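Side-chain contacts in extracellular solute-binding protein, family 1 (Trichodesmium erythraeum IMS101, PDB 6G7N), which binds ferric iron and probably hands it to an ABC transporter for uptake into the cell: residues G164-R167 and N168-R171; N110-Q113 and P114-S118. One frame throughout, in Å; residues are numbered along the deposited sequence. Where two conformers were deposited one is given.

Contact 1 (G164-R167 and N168-R171); sequences GFVR and NFAR
At the C-terminal end of helix 140-167, whose first turn carries the iron ligand Tyr141, the chain leaves the helix with Phe169 folded back over Val166 and edge-on against Phe165. The turn is closed by backbone bonds reaching three residues back: Asn168 N donates to Phe165 O at 3.0 Å, and Phe169 N to Val166 O at 3.1 Å, the latter almost straight at 168°. A longer, weak bond also runs from Asn168 N to Gly164 O. With CG anti to its own carbonyl carbon (chi1 -70°), Phe169 sends its ring back along the helix. Val166 CA then sits over the middle of one ring face, 3.8 Å from the centroid, in a CH-pi contact, while Val166 CG2 meets Phe169 CZ at 3.8 Å. At its rim the same ring turns an edge toward the face of Phe165 in an offset edge-to-face pair, the planes at 83° and Phe169 CE1 lying 3.7 Å from Phe165 CE2. Trp161 stacks on Phe165 and Trp315 packs edge-to-face with Phe169, extending the aromatic cluster. With an alanine at Phe169, Val166 CA and CG2 would probably lose their aromatic cover and the Phe165 face its edge-on partner. Asn168, which is buried, hydrogen-bonds through ND2 to the backbone oxygens of Leu123 and Gln125, tying the helix end to the loop that leads into strand 132-133. Across the turn itself, one water donates to Arg167 O at 2.7 Å and to Phe169 O at 2.8 Å.

Contact 2 (N110-Q113 and P114-S118); sequences NKVQ and PSELS
Glu116 and Gln113 are joined by two hydrogen bonds running in opposite senses. Gln113 N donates to the carboxylate oxygen Glu116 OE2 at 2.9 Å in a nearly straight bond (168°) that meets the oxygen from above the carboxylate plane, 47° out of it. In return, Glu116 N donates to Gln113 O, also at 2.9 Å. The acid reaches back because CG stands anti to the carbonyl carbon and the chain runs straight on from CG (chi2 174°), which lays CB and CG alongside Gln113 O and brings OE2 almost into line with the backbone N-H of Gln113. Two waters continue the polar link to Lys111 O: one lies 2.6 Å from Glu116 OE1 and the other 2.7 Å from Glu116 OE2, each also in hydrogen-bonding contact with that backbone oxygen. Both carboxylate oxygens are thus engaged, and the backbone donor at OE2 would probably favour the charged form of the acid. Beside this network Glu116 OE2 rests 3.6 Å from Val112 CA, and Ser115 OG lies 3.7 Å from Gln113 CB. The short turn is continued by Leu117 N donating to Pro114 O at 3.0 Å. Beneath it, Val112 and Leu117 are buried, their side chains crossing at about a right angle with Val112 CG1 4.2 Å from Leu117 CD2; both also touch Tyr107 of strand 96-108, and Leu117 reaches Ile105. The bond from Gln113 N to the Glu116 carboxylate is one half of a capping box, with Gln113 as N-cap and Glu116 as N3 of the 3-10 segment; the Glu116 N-H goes to the Gln113 carbonyl in an ordinary 3-10 bond instead of to its side chain.

Both contacts are local turns of the solute-binding protein fold and lie not far from each other, with centres about 18 Å apart and nearest atoms about 10 Å apart, without touching. Contact 1 finishes a long helix, and its side-chain contacts are chiefly aromatic and apolar, with the buried amide satisfied by loop backbone. Contact 2 starts a short 3-10 turn after strand 96-108; its capping carboxylate and waters lie among exposed residues, above a buried valine-leucine pair. Both turns are closed by backbone bonds, but rings cover the first while a carboxylate caps the second. Trp128 relates them, touching Asn168 of contact 1 and Leu117 of contact 2.

Contact 1 (G164-R167 and N168-R171)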
# COMPACT_ATOMS: atom_id res chain seq x y z
N GLY A 164 21.93 -0.74 10.94
CA GLY A 164 22.17 -2.19 10.88
C GLY A 164 21.49 -2.82 9.67
O GLY A 164 22.06 -3.70 9.03
N PHE A 165 20.27 -2.37 9.36
CA PHE A 165 19.54 -2.88 8.21
C PHE A 165 20.29 -2.63 6.91
O PHE A 165 20.50 -3.54 6.10
CB PHE A 165 18.14 -2.23 8.22
CG PHE A 165 17.22 -2.71 7.14
CD1 PHE A 165 16.79 -4.02 7.13
CD2 PHE A 165 16.77 -1.87 6.16
CE1 PHE A 165 15.90 -4.46 6.18
CE2 PHE A 165 15.87 -2.31 5.19
CZ PHE A 165 15.44 -3.61 5.21
N VAL A 166 20.71 -1.39 6.70
CA VAL A 166 21.44 -1.03 5.49
C VAL A 166 22.77 -1.80 5.39
O VAL A 166 23.17 -2.25 4.29
CB VAL A 166 21.65 0.48 5.40
CG1 VAL A 166 22.60 0.87 4.29
CG2 VAL A 166 20.32 1.19 5.23
N ARG A 167 23.44 -2.00 6.52
CA ARG A 167 24.66 -2.80 6.57
C ARG A 167 24.45 -4.22 6.06
O ARG A 167 25.41 -4.86 5.61
CB ARG A 167 25.21 -2.82 8.01
CG ARG A 167 26.29 -3.86 8.32
CD ARG A 167 26.79 -3.69 9.75
NE ARG A 167 27.98 -4.47 10.07
CZ ARG A 167 27.94 -5.70 10.57
NH1 ARG A 167 26.78 -6.29 10.83
NH2 ARG A 167 29.06 -6.33 10.83
N ASN A 168 23.21 -4.72 6.14
CA ASN A 168 22.87 -6.06 5.73
C ASN A 168 22.46 -6.21 4.26
O ASN A 168 22.19 -7.33 3.83
CB ASN A 168 21.77 -6.60 6.63
CG ASN A 168 22.25 -6.89 8.03
OD1 ASN A 168 23.45 -7.06 8.25
ND2 ASN A 168 21.32 -7.00 8.98
N PHE A 169 22.49 -5.13 3.48
CA PHE A 169 22.08 -5.24 2.08
C PHE A 169 23.05 -6.12 1.30
O PHE A 169 24.28 -5.95 1.38
CB PHE A 169 22.04 -3.87 1.41
CG PHE A 169 20.93 -2.95 1.85
CD1 PHE A 169 19.92 -3.32 2.73
CD2 PHE A 169 20.92 -1.65 1.36
CE1 PHE A 169 18.92 -2.44 3.08
CE2 PHE A 169 19.93 -0.76 1.69
CZ PHE A 169 18.92 -1.17 2.54
N ALA A 170 22.50 -7.05 0.52
CA ALA A 170 23.30 -7.93 -0.33
C ALA A 170 23.87 -7.20 -1.55
O ALA A 170 24.91 -7.59 -2.08
CB ALA A 170 22.46 -9.09 -0.79
N ARG A 171 23.16 -6.18 -2.01
CA ARG A 171 23.54 -5.40 -3.17
C ARG A 171 22.93 -4.01 -2.99
O ARG A 171 21.98 -3.86 -2.21
CB ARG A 171 23.03 -6.05 -4.48
CG ARG A 171 21.51 -6.01 -4.64
CD ARG A 171 21.06 -6.66 -5.92
NE ARG A 171 19.67 -6.39 -6.19
CZ ARG A 171 19.01 -6.85 -7.25
NH1 ARG A 171 19.62 -7.63 -8.14
NH2 ARG A 171 17.75 -6.51 -7.45
O HOH W 1 23.83 -5.57 10.50
O HOH W 2 25.57 -6.75 3.68

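Contact 2 (N110-Q113 and P114-S118)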
# COMPACT_ATOMS: atom_id res chain seq x y z
N ASN A 110 14.32 -22.45 0.31
CA ASN A 110 15.45 -23.37 0.43
C ASN A 110 16.41 -22.92 1.53
O ASN A 110 16.95 -23.76 2.28
CB ASN A 110 16.17 -23.43 -0.92
CG ASN A 110 17.18 -24.53 -0.99
OD1 ASN A 110 16.88 -25.67 -0.69
ND2 ASN A 110 18.40 -24.18 -1.38
N LYS A 111 16.65 -21.61 1.64
CA LYS A 111 17.71 -21.09 2.51
C LYS A 111 17.22 -20.65 3.89
O LYS A 111 18.03 -20.56 4.82
CB LYS A 111 18.46 -19.95 1.82
CG LYS A 111 19.05 -20.28 0.45
CD LYS A 111 20.10 -21.36 0.49
CE LYS A 111 21.38 -20.81 1.05
NZ LYS A 111 22.47 -21.82 0.89
N VAL A 112 15.92 -20.34 4.03
CA VAL A 112 15.37 -19.71 5.23
C VAL A 112 14.14 -20.47 5.71
O VAL A 112 13.16 -20.58 4.97
CB VAL A 112 15.00 -18.25 4.95
CG1 VAL A 112 14.42 -17.56 6.19
CG2 VAL A 112 16.21 -17.45 4.49
N GLN A 113 14.18 -20.94 6.94
CA GLN A 113 13.00 -21.51 7.60
C GLN A 113 12.22 -20.37 8.26
O GLN A 113 12.83 -19.45 8.79
CB GLN A 113 13.42 -22.53 8.65
CG GLN A 113 14.22 -23.72 8.10
CD GLN A 113 13.49 -24.43 7.00
OE1 GLN A 113 13.98 -24.55 5.87
NE2 GLN A 113 12.27 -24.86 7.29
N PRO A 114 10.88 -20.40 8.22
CA PRO A 114 10.11 -19.30 8.87
C PRO A 114 10.41 -19.12 10.35
O PRO A 114 10.27 -18.02 10.86
CB PRO A 114 8.64 -19.68 8.65
CG PRO A 114 8.64 -20.87 7.77
CD PRO A 114 10.02 -21.32 7.45
N SER A 115 10.86 -20.17 11.03
CA SER A 115 11.31 -20.06 12.43
C SER A 115 12.46 -19.08 12.64
O SER A 115 12.65 -18.59 13.76
CB SER A 115 11.71 -21.45 12.95
OG SER A 115 12.86 -21.91 12.27
N GLU A 116 13.20 -18.76 11.58
CA GLU A 116 14.29 -17.78 11.65
C GLU A 116 13.83 -16.35 11.59
O GLU A 116 14.63 -15.43 11.81
CB GLU A 116 15.28 -17.99 10.49
CG GLU A 116 15.93 -19.36 10.46
CD GLU A 116 16.79 -19.54 9.22
OE1 GLU A 116 17.68 -18.71 8.99
OE2 GLU A 116 16.56 -20.50 8.48
N LEU A 117 12.56 -16.14 11.29
CA LEU A 117 11.99 -14.81 11.12
C LEU A 117 11.11 -14.44 12.32
O LEU A 117 10.52 -15.31 12.96
CB LEU A 117 11.17 -14.76 9.83
CG LEU A 117 11.94 -15.15 8.57
CD1 LEU A 117 11.05 -15.24 7.35
CD2 LEU A 117 13.11 -14.21 8.34
N SER A 118 10.97 -13.14 12.57
CA SER A 118 10.15 -12.66 13.68
C SER A 118 9.60 -11.27 13.40
O SER A 118 8.40 -11.12 13.12
CB SER A 118 10.95 -12.72 15.00
OG SER A 118 12.16 -12.00 14.92
O HOH W 3 19.06 -19.04 6.82
O HOH W 4 18.13 -22.38 7.25